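Enterobactin synthetase component F-related protein (Vibrio cholerae serotype O1, PDB 4OXI) probably uses ATP to activate glycine as glycyl-adenylate, an adenylation step in a lipopolysaccharide modification pathway linked to antimicrobial peptide resistance. Local coordinates at residues A[53-64]-A[200-208]; A[99-109]-A[143-154]. All blocks are in the same frame, centred on the assembly; numbering follows the deposited sequence.

Interaction 1: residues A[53-64]-A[200-208]; sequences RHSILAAIQANR and DVELLVVKY
Val-201 lays its CG2 methyl over one face of the Arg-64 guanidinium, 3.4 Å from Arg-64 CZ and displaced toward the rim. At the edge of the same flat group, Arg-64 NH1 binds Glu-202 OE1 at 2.8 Å. The carboxylate, turned 54° from the guanidinium plane, receives this salt bridge on its anti side, and a second bond from NH2 is weak. A bend at chi3 (74°) folds the arginine back over its own helix end, where NE donates in plane to a lone pair of Gln-61 O at 2.8 Å. Bonds at the edge and a methyl on the face together fix the rotation of the group. Alongside, the extended Gln-61 chain points its amide at Val-201 O; the bond from Gln-61 NE2 lies in both the amide and carbonyl planes, although its modelled length of 2.5 Å is doubtfully short.

Packing is tight on the buried flank, where Leu-204 CD1 abuts Ile-60 CG2 at 3.7 Å and also meets Leu-57 CD2. At the margin, Leu-57 CD1 lies 3.5 Å from Tyr-208 CD2. Arg-53 runs past the Tyr-208 ring in the opposite direction, and its NH1 donates to Tyr-118 O. The solvent side is looser: Val-205 CG1 stands at the edge of the exposed His-54 ring, 4.2 Å from His-54 ND1.

Within the AMP-binding enzyme region, helix 51-62, outside the parallel sheet, is thus clasped near its C-terminal end to the loop leaving edge strand 190-193. Leu-86 of helix 78-95 touches Leu-204, Leu-119 of helix 108-119 touches Leu-57 and Ile-60, and helix 268-279 packs on Ile-56 and Ile-60.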
loop_
_atom_site.group_PDB
_atom_site.type_symbol
_atom_site.label_atom_id
_atom_site.label_comp_id
_atom_site.label_asym_id
_atom_site.label_seq_id
_atom_site.Cartn_x
_atom_site.Cartn_y
_atom_site.Cartn_z
ATOM N N ARG A 53 19.814 3.516 -4.243
ATOM C CA ARG A 53 20.288 3.258 -2.898
ATOM C C ARG A 53 21.379 4.258 -2.507
ATOM O O ARG A 53 21.420 4.726 -1.363
ATOM C CB ARG A 53 20.803 1.834 -2.791
ATOM C CG ARG A 53 21.378 1.509 -1.444
ATOM C CD ARG A 53 21.502 0.009 -1.250
ATOM N NE ARG A 53 21.596 -0.252 0.171
ATOM C CZ ARG A 53 20.617 -0.757 0.912
ATOM N NH1 ARG A 53 20.808 -0.913 2.205
ATOM N NH2 ARG A 53 19.469 -1.129 0.368
ATOM N N HIS A 54 22.253 4.606 -3.456
ATOM C CA HIS A 54 23.319 5.570 -3.157
ATOM C C HIS A 54 22.744 6.933 -2.819
ATOM O O HIS A 54 23.203 7.588 -1.894
ATOM C CB HIS A 54 24.302 5.729 -4.320
ATOM C CG HIS A 54 25.304 6.819 -4.102
ATOM N ND1 HIS A 54 26.434 6.651 -3.327
ATOM C CD2 HIS A 54 25.334 8.104 -4.537
ATOM C CE1 HIS A 54 27.122 7.780 -3.304
ATOM N NE2 HIS A 54 26.479 8.676 -4.032
ATOM N N SER A 55 21.739 7.353 -3.582
ATOM C CA SER A 55 21.084 8.624 -3.328
ATOM C C SER A 55 20.451 8.659 -1.940
ATOM O O SER A 55 20.464 9.692 -1.276
ATOM C CB SER A 55 20.009 8.880 -4.375
ATOM O OG SER A 55 20.565 8.860 -5.667
ATOM N N ILE A 56 19.893 7.533 -1.508
ATOM C CA ILE A 56 19.274 7.479 -0.194
ATOM C C ILE A 56 20.332 7.607 0.894
ATOM O O ILE A 56 20.168 8.389 1.838
ATOM C CB ILE A 56 18.428 6.194 0.001
ATOM C CG1 ILE A 56 17.095 6.330 -0.725
ATOM C CG2 ILE A 56 18.179 5.935 1.466
ATOM C CD1 ILE A 56 16.290 5.043 -0.790
ATOM N N LEU A 57 21.421 6.852 0.768
ATOM C CA LEU A 57 22.499 6.942 1.751
ATOM C C LEU A 57 23.104 8.350 1.800
ATOM O O LEU A 57 23.405 8.861 2.878
ATOM C CB LEU A 57 23.576 5.903 1.472
ATOM C CG LEU A 57 23.103 4.457 1.587
ATOM C CD1 LEU A 57 24.269 3.504 1.471
ATOM C CD2 LEU A 57 22.384 4.261 2.904
ATOM N N ALA A 58 23.265 8.979 0.639
ATOM C CA ALA A 58 23.804 10.342 0.588
ATOM C C ALA A 58 22.862 11.341 1.264
ATOM O O ALA A 58 23.312 12.201 2.011
ATOM C CB ALA A 58 24.086 10.761 -0.861
ATOM N N ALA A 59 21.561 11.218 0.992
ATOM C CA ALA A 59 20.549 12.081 1.601
ATOM C C ALA A 59 20.573 12.028 3.128
ATOM O O ALA A 59 20.408 13.051 3.796
ATOM C CB ALA A 59 19.160 11.724 1.077
ATOM N N ILE A 60 20.778 10.835 3.677
ATOM C CA ILE A 60 20.860 10.666 5.118
ATOM C C ILE A 60 22.058 11.443 5.673
ATOM O O ILE A 60 21.944 12.138 6.684
ATOM C CB ILE A 60 20.974 9.176 5.499
ATOM C CG1 ILE A 60 19.686 8.440 5.127
ATOM C CG2 ILE A 60 21.262 9.014 6.978
ATOM C CD1 ILE A 60 19.764 6.941 5.332
ATOM N N GLN A 61 23.193 11.337 4.989
ATOM C CA GLN A 61 24.414 12.018 5.414
ATOM C C GLN A 61 24.274 13.525 5.300
ATOM O O GLN A 61 24.612 14.261 6.223
ATOM C CB GLN A 61 25.597 11.571 4.554
ATOM C CG GLN A 61 26.011 10.127 4.747
ATOM C CD GLN A 61 27.178 9.723 3.840
ATOM O OE1 GLN A 61 27.161 9.984 2.632
ATOM N NE2 GLN A 61 28.195 9.090 4.420
ATOM N N ALA A 62 23.786 13.977 4.151
ATOM C CA ALA A 62 23.663 15.397 3.883
ATOM C C ALA A 62 22.676 16.078 4.830
ATOM O O ALA A 62 22.774 17.275 5.067
ATOM C CB ALA A 62 23.250 15.622 2.438
ATOM N N ASN A 63 21.715 15.329 5.364
ATOM C CA ASN A 63 20.702 15.946 6.220
ATOM C C ASN A 63 20.656 15.365 7.625
ATOM O O ASN A 63 19.606 15.375 8.261
ATOM C CB ASN A 63 19.322 15.860 5.571
ATOM C CG ASN A 63 19.282 16.510 4.202
ATOM O OD1 ASN A 63 19.123 17.721 4.089
ATOM N ND2 ASN A 63 19.408 15.700 3.149
ATOM N N ARG A 64 21.798 14.897 8.118
ATOM C CA ARG A 64 21.864 14.234 9.419
ATOM C C ARG A 64 21.286 15.040 10.589
ATOM O O ARG A 64 20.763 14.458 11.547
ATOM C CB ARG A 64 23.306 13.792 9.734
ATOM C CG ARG A 64 24.281 14.932 10.069
ATOM C CD ARG A 64 25.754 14.496 9.950
ATOM N NE ARG A 64 26.167 14.366 8.549
ATOM C CZ ARG A 64 27.398 14.046 8.152
ATOM N NH1 ARG A 64 28.345 13.816 9.054
ATOM N NH2 ARG A 64 27.684 13.947 6.854
ATOM N N ASP A 200 28.015 6.294 12.927
ATOM C CA ASP A 200 28.734 7.294 12.152
ATOM C C ASP A 200 28.158 7.315 10.750
ATOM O O ASP A 200 28.329 6.358 9.992
ATOM C CB ASP A 200 30.231 6.947 12.106
ATOM C CG ASP A 200 31.100 8.096 11.586
ATOM O OD1 ASP A 200 30.569 9.032 10.943
ATOM O OD2 ASP A 200 32.332 8.052 11.818
ATOM N N VAL A 201 27.477 8.406 10.405
ATOM C CA VAL A 201 26.866 8.520 9.087
ATOM C C VAL A 201 27.888 8.772 7.972
ATOM O O VAL A 201 27.560 8.628 6.794
ATOM C CB VAL A 201 25.750 9.581 9.051
ATOM C CG1 VAL A 201 24.699 9.264 10.102
ATOM C CG2 VAL A 201 26.322 10.968 9.254
ATOM N N GLU A 202 29.119 9.135 8.341
ATOM C CA GLU A 202 30.210 9.271 7.366
ATOM C C GLU A 202 30.529 7.905 6.754
ATOM O O GLU A 202 30.928 7.805 5.591
ATOM C CB GLU A 202 31.469 9.862 8.024
ATOM C CG GLU A 202 31.293 11.271 8.606
ATOM C CD GLU A 202 31.393 12.369 7.554
ATOM O OE1 GLU A 202 30.711 13.411 7.697
ATOM O OE2 GLU A 202 32.167 12.195 6.588
ATOM N N LEU A 203 30.314 6.860 7.550
ATOM C CA LEU A 203 30.646 5.484 7.184
ATOM C C LEU A 203 29.537 4.774 6.415
ATOM O O LEU A 203 29.741 3.661 5.927
ATOM C CB LEU A 203 30.965 4.676 8.448
ATOM C CG LEU A 203 32.408 4.623 8.963
ATOM C CD1 LEU A 203 33.089 5.988 8.895
ATOM C CD2 LEU A 203 32.437 4.072 10.388
ATOM N N LEU A 204 28.370 5.410 6.328
ATOM C CA LEU A 204 27.180 4.808 5.722
ATOM C C LEU A 204 27.417 4.102 4.381
ATOM O O LEU A 204 26.981 2.961 4.184
ATOM C CB LEU A 204 26.081 5.858 5.548
ATOM C CG LEU A 204 24.948 5.897 6.570
ATOM C CD1 LEU A 204 23.725 6.502 5.934
ATOM C CD2 LEU A 204 24.637 4.512 7.064
ATOM N N VAL A 205 28.103 4.773 3.463
ATOM C CA VAL A 205 28.264 4.250 2.104
ATOM C C VAL A 205 29.140 2.983 1.993
ATOM O O VAL A 205 28.994 2.208 1.049
ATOM C CB VAL A 205 28.751 5.356 1.140
ATOM C CG1 VAL A 205 28.700 4.880 -0.306
ATOM C CG2 VAL A 205 27.892 6.599 1.306
ATOM N N VAL A 206 30.025 2.755 2.959
ATOM C CA VAL A 206 30.868 1.557 2.928
ATOM C C VAL A 206 30.450 0.474 3.925
ATOM O O VAL A 206 30.759 -0.700 3.727
ATOM C CB VAL A 206 32.373 1.883 3.119
ATOM C CG1 VAL A 206 32.915 2.625 1.905
ATOM C CG2 VAL A 206 32.602 2.675 4.409
ATOM N N LYS A 207 29.748 0.866 4.984
ATOM C CA LYS A 207 29.263 -0.090 5.984
ATOM C C LYS A 207 28.161 -1.009 5.431
ATOM O O LYS A 207 27.713 -1.939 6.109
ATOM C CB LYS A 207 28.769 0.641 7.236
ATOM C CG LYS A 207 29.791 0.706 8.364
ATOM C CD LYS A 207 29.223 0.077 9.636
ATOM C CE LYS A 207 30.131 0.308 10.839
ATOM N NZ LYS A 207 29.530 -0.202 12.112
ATOM N N TYR A 208 27.739 -0.741 4.199
ATOM C CA TYR A 208 26.754 -1.569 3.512
ATOM C C TYR A 208 27.406 -2.361 2.376
ATOM O O TYR A 208 27.582 -3.576 2.473
ATOM C CB TYR A 208 25.604 -0.703 2.980
ATOM C CG TYR A 208 25.687 -0.380 1.501
ATOM C CD1 TYR A 208 25.045 -1.176 0.559
ATOM C CD2 TYR A 208 26.394 0.727 1.046
ATOM C CE1 TYR A 208 25.116 -0.891 -0.798
ATOM C CE2 TYR A 208 26.466 1.023 -0.313
ATOM C CZ TYR A 208 25.821 0.210 -1.225
ATOM O OH TYR A 208 25.878 0.491 -2.569
#

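Interaction 2: residues A[99-109]-A[143-154]; sequences RVAILSVRDLA and TQCDSIMVDAQQ
Asp-151 OD2 is gripped by two donors, Ser-104 OG at 2.7 Å and water 3. The serine hydroxyl, placed by a chi1 of 166° opposite its own backbone N, approaches from above the carboxylate plane. Water 3 in turn accepts from Val-105 N and Gln-154 NE2, so the loops that follow the two strands are tied together through one carboxylate and its water. Asp-107 OD2 comes within 3.3 Å of Asp-151 OD2, a pair of acceptors that the salt bridge of Asp-107 with Lys-72 probably eases. The same Asp-107 OD2 N-caps helix 108-119 by accepting from Ala-109 N at 3.0 Å.

Just before this cluster along both segments, the strands pair in parallel, Ala-101 bridging Ile-148 and Ile-102 bridging Met-149. Ala-101 N donates to Ser-147 O at 2.8 Å and Met-149 N to Ala-101 O at 2.8 Å; Met-149 O then accepts from Leu-103 N and, weakly, from Ser-104 N. Met-149, bent at chi2 (84°), carries its CE methyl to 4.0 Å from Ala-109 CB. Leu-103 CD2 rests 3.7 Å from Gln-154 CB, while the amide oxygen of that glutamine is held by Arg-157.

At the other end the extended Arg-99 sends NH1 to Thr-143 O at 2.8 Å, meeting it above the carbonyl plane, and water 2 links NH1 to Gln-144 OE1. Gln-144, with positive phi, is the C-prime residue of the Schellman motif that ends helix 133-142.

Strand 147-149 lies between 99-102 and 170-173 in a five-stranded parallel sheet. Strand 99-102, helix 108-119 and strand 123-126 form a beta-alpha-beta unit. Leu-140 of helix 133-142 packs on Ala-101 and Ile-148; on the opposite face, Ala-113 of helix 108-119 touches Ile-102 and Met-149.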
loop_
_atom_site.group_PDB
_atom_site.type_symbol
_atom_site.label_atom_id
_atom_site.label_comp_id
_atom_site.label_asym_id
_atom_site.label_seq_id
_atom_site.Cartn_x
_atom_site.Cartn_y
_atom_site.Cartn_z
ATOM N N ARG A 99 13.762 -11.861 7.302
ATOM C CA ARG A 99 12.406 -11.327 7.232
ATOM C C ARG A 99 11.889 -10.894 8.605
ATOM O O ARG A 99 11.937 -11.665 9.569
ATOM C CB ARG A 99 11.456 -12.359 6.607
ATOM C CG ARG A 99 11.884 -12.814 5.202
ATOM C CD ARG A 99 10.841 -13.716 4.557
ATOM N NE ARG A 99 11.171 -13.997 3.164
ATOM C CZ ARG A 99 10.469 -14.813 2.383
ATOM N NH1 ARG A 99 9.390 -15.417 2.851
ATOM N NH2 ARG A 99 10.850 -15.027 1.138
ATOM N N VAL A 100 11.401 -9.661 8.697
ATOM C CA VAL A 100 10.847 -9.174 9.953
ATOM C C VAL A 100 9.417 -8.729 9.747
ATOM O O VAL A 100 9.125 -7.933 8.853
ATOM C CB VAL A 100 11.646 -7.981 10.505
ATOM C CG1 VAL A 100 11.048 -7.516 11.839
ATOM C CG2 VAL A 100 13.075 -8.374 10.713
ATOM N N ALA A 101 8.518 -9.233 10.576
ATOM C CA ALA A 101 7.137 -8.773 10.534
ATOM C C ALA A 101 6.979 -7.578 11.463
ATOM O O ALA A 101 7.609 -7.504 12.516
ATOM C CB ALA A 101 6.193 -9.872 10.921
ATOM N N ILE A 102 6.152 -6.628 11.065
ATOM C CA ILE A 102 6.027 -5.403 11.838
ATOM C C ILE A 102 4.613 -5.233 12.365
ATOM O O ILE A 102 3.693 -4.988 11.592
ATOM C CB ILE A 102 6.432 -4.178 10.999
ATOM C CG1 ILE A 102 7.851 -4.383 10.438
ATOM C CG2 ILE A 102 6.350 -2.906 11.845
ATOM C CD1 ILE A 102 8.454 -3.144 9.851
ATOM N N LEU A 103 4.452 -5.386 13.679
ATOM C CA LEU A 103 3.141 -5.339 14.327
ATOM C C LEU A 103 2.822 -3.898 14.737
ATOM O O LEU A 103 1.666 -3.463 14.752
ATOM C CB LEU A 103 3.135 -6.251 15.568
ATOM C CG LEU A 103 1.813 -6.489 16.313
ATOM C CD1 LEU A 103 0.854 -7.323 15.476
ATOM C CD2 LEU A 103 2.076 -7.169 17.659
ATOM N N SER A 104 3.868 -3.165 15.078
ATOM C CA SER A 104 3.752 -1.752 15.409
ATOM C C SER A 104 3.126 -0.991 14.245
ATOM O O SER A 104 3.434 -1.277 13.080
ATOM C CB SER A 104 5.145 -1.199 15.694
ATOM O OG SER A 104 5.112 0.217 15.704
ATOM N N VAL A 105 2.246 -0.037 14.548
ATOM C CA VAL A 105 1.655 0.822 13.522
ATOM C C VAL A 105 1.625 2.294 13.946
ATOM O O VAL A 105 1.427 2.592 15.119
ATOM C CB VAL A 105 0.218 0.372 13.148
ATOM C CG1 VAL A 105 0.253 -0.990 12.469
ATOM C CG2 VAL A 105 -0.682 0.343 14.385
ATOM N N ARG A 106 1.831 3.197 12.979
ATOM C CA ARG A 106 1.775 4.652 13.199
ATOM C C ARG A 106 2.550 5.073 14.420
ATOM O O ARG A 106 2.099 5.904 15.210
ATOM C CB ARG A 106 0.326 5.157 13.274
ATOM C CG ARG A 106 -0.361 5.056 11.906
ATOM C CD ARG A 106 -1.776 5.602 11.864
ATOM N NE ARG A 106 -2.415 5.126 10.636
ATOM C CZ ARG A 106 -2.217 5.651 9.428
ATOM N NH1 ARG A 106 -1.414 6.706 9.269
ATOM N NH2 ARG A 106 -2.833 5.120 8.377
ATOM N N ASP A 107 3.721 4.475 14.566
ATOM C CA ASP A 107 4.517 4.641 15.759
ATOM C C ASP A 107 5.988 4.584 15.350
ATOM O O ASP A 107 6.333 3.963 14.333
ATOM C CB ASP A 107 4.197 3.510 16.733
ATOM C CG ASP A 107 4.952 3.638 18.047
ATOM O OD1 ASP A 107 4.384 4.228 18.995
ATOM O OD2 ASP A 107 6.113 3.162 18.138
ATOM N N LEU A 108 6.847 5.222 16.135
ATOM C CA LEU A 108 8.274 5.280 15.838
ATOM C C LEU A 108 8.874 3.909 15.524
ATOM O O LEU A 108 9.712 3.776 14.618
ATOM C CB LEU A 108 9.008 5.886 17.029
ATOM C CG LEU A 108 10.526 5.719 17.044
ATOM C CD1 LEU A 108 11.143 6.545 15.915
ATOM C CD2 LEU A 108 11.093 6.125 18.412
ATOM N N ALA A 109 8.453 2.896 16.276
ATOM C CA ALA A 109 9.020 1.556 16.138
ATOM C C ALA A 109 8.799 0.997 14.736
ATOM O O ALA A 109 9.678 0.349 14.192
ATOM C CB ALA A 109 8.441 0.632 17.179
ATOM N N THR A 143 4.934 -16.604 5.181
ATOM C CA THR A 143 6.149 -15.875 4.842
ATOM C C THR A 143 7.394 -16.414 5.563
ATOM O O THR A 143 8.460 -15.797 5.493
ATOM C CB THR A 143 6.011 -14.376 5.149
ATOM O OG1 THR A 143 5.785 -14.202 6.549
ATOM C CG2 THR A 143 4.845 -13.772 4.391
ATOM N N GLN A 144 7.262 -17.553 6.247
ATOM C CA GLN A 144 8.385 -18.164 6.968
ATOM C C GLN A 144 9.128 -17.150 7.825
ATOM O O GLN A 144 10.351 -17.073 7.784
ATOM C CB GLN A 144 9.400 -18.824 6.014
ATOM C CG GLN A 144 8.974 -20.170 5.435
ATOM C CD GLN A 144 8.334 -20.028 4.075
ATOM O OE1 GLN A 144 8.873 -19.355 3.187
ATOM N NE2 GLN A 144 7.164 -20.648 3.900
ATOM N N CYS A 145 8.386 -16.378 8.604
ATOM C CA CYS A 145 8.962 -15.306 9.388
ATOM C C CYS A 145 8.755 -15.603 10.863
ATOM O O CYS A 145 7.637 -15.884 11.292
ATOM C CB CYS A 145 8.264 -13.998 9.010
ATOM S SG CYS A 145 8.554 -12.650 10.154
ATOM N N ASP A 146 9.823 -15.558 11.648
ATOM C CA ASP A 146 9.674 -15.779 13.080
ATOM C C ASP A 146 10.191 -14.597 13.892
ATOM O O ASP A 146 10.595 -14.775 15.037
ATOM C CB ASP A 146 10.390 -17.063 13.509
ATOM C CG ASP A 146 11.895 -16.997 13.295
ATOM O OD1 ASP A 146 12.399 -15.986 12.739
ATOM O OD2 ASP A 146 12.585 -17.972 13.683
ATOM N N SER A 147 10.208 -13.406 13.291
ATOM C CA SER A 147 10.718 -12.215 13.969
ATOM C C SER A 147 9.697 -11.101 13.867
ATOM O O SER A 147 9.181 -10.820 12.784
ATOM C CB SER A 147 12.041 -11.768 13.353
ATOM O OG SER A 147 13.007 -12.809 13.450
ATOM N N ILE A 148 9.379 -10.485 15.002
ATOM C CA ILE A 148 8.341 -9.471 15.027
ATOM C C ILE A 148 8.778 -8.227 15.786
ATOM O O ILE A 148 9.220 -8.321 16.946
ATOM C CB ILE A 148 7.066 -10.004 15.683
ATOM C CG1 ILE A 148 6.698 -11.369 15.111
ATOM C CG2 ILE A 148 5.892 -9.032 15.449
ATOM C CD1 ILE A 148 5.350 -11.903 15.673
ATOM N N MET A 149 8.650 -7.072 15.129
ATOM C CA MET A 149 8.891 -5.788 15.780
ATOM C C MET A 149 7.607 -5.278 16.407
ATOM O O MET A 149 6.573 -5.168 15.729
ATOM C CB MET A 149 9.362 -4.744 14.768
ATOM C CG MET A 149 9.715 -3.422 15.412
ATOM S SD MET A 149 11.399 -3.472 16.028
ATOM C CE MET A 149 11.502 -1.861 16.808
ATOM N N VAL A 150 7.671 -4.943 17.689
ATOM C CA VAL A 150 6.484 -4.513 18.414
ATOM C C VAL A 150 6.756 -3.172 19.071
ATOM O O VAL A 150 7.866 -2.634 18.962
ATOM C CB VAL A 150 6.060 -5.566 19.480
ATOM C CG1 VAL A 150 5.931 -6.936 18.841
ATOM C CG2 VAL A 150 7.077 -5.630 20.625
ATOM N N ASP A 151 5.739 -2.633 19.741
ATOM C CA ASP A 151 5.885 -1.454 20.605
ATOM C C ASP A 151 4.882 -1.580 21.742
ATOM O O ASP A 151 4.095 -2.528 21.755
ATOM C CB ASP A 151 5.634 -0.161 19.827
ATOM C CG ASP A 151 4.232 -0.108 19.200
ATOM O OD1 ASP A 151 3.271 -0.673 19.763
ATOM O OD2 ASP A 151 4.079 0.511 18.127
ATOM N N ALA A 152 4.873 -0.617 22.658
ATOM C CA ALA A 152 4.015 -0.687 23.846
ATOM C C ALA A 152 2.521 -0.819 23.536
ATOM O O ALA A 152 1.799 -1.535 24.230
ATOM C CB ALA A 152 4.267 0.516 24.744
ATOM N N GLN A 153 2.056 -0.150 22.487
ATOM C CA GLN A 153 0.640 -0.191 22.137
ATOM C C GLN A 153 0.184 -1.591 21.685
ATOM O O GLN A 153 -0.997 -1.939 21.798
ATOM C CB GLN A 153 0.333 0.886 21.077
ATOM C CG GLN A 153 -0.955 0.677 20.294
ATOM C CD GLN A 153 -1.237 1.802 19.288
ATOM O OE1 GLN A 153 -0.634 2.876 19.353
ATOM N NE2 GLN A 153 -2.163 1.553 18.356
ATOM N N GLN A 154 1.118 -2.409 21.201
ATOM C CA GLN A 154 0.748 -3.719 20.645
ATOM C C GLN A 154 0.946 -4.914 21.595
ATOM O O GLN A 154 0.712 -6.061 21.210
ATOM C CB GLN A 154 1.539 -3.970 19.355
ATOM C CG GLN A 154 1.362 -2.881 18.303
ATOM C CD GLN A 154 -0.041 -2.876 17.734
ATOM O OE1 GLN A 154 -0.702 -3.915 17.669
ATOM N NE2 GLN A 154 -0.509 -1.711 17.335
HETATM O O HOH W 1 12.477 -14.022 10.749
HETATM O O HOH W 2 7.992 -17.599 1.517
HETATM O O HOH W 3 1.567 0.699 17.291
#

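In the fold
Interaction 2 is nested within the chain loop that interaction 1 closes: the order is 53-64, 99-109, 143-154, 200-208. Their centres lie 25 Å apart and their nearest atoms about 13 Å, without touching. Helix 108-119 spans the gap, its start belonging to interaction 2 while Tyr-118 and Leu-119 near its end meet helix 51-62. Interaction 2 pairs inner strands of the parallel sheet; interaction 1 lies farther out, about 26 Å from the centre of the chain against about 17 Å, and fastens the connection leaving that sheet's edge strand 190-193. None of the four segments contributes to the glycyl-adenylate pocket, whose 21 residues fall between 266 and 477.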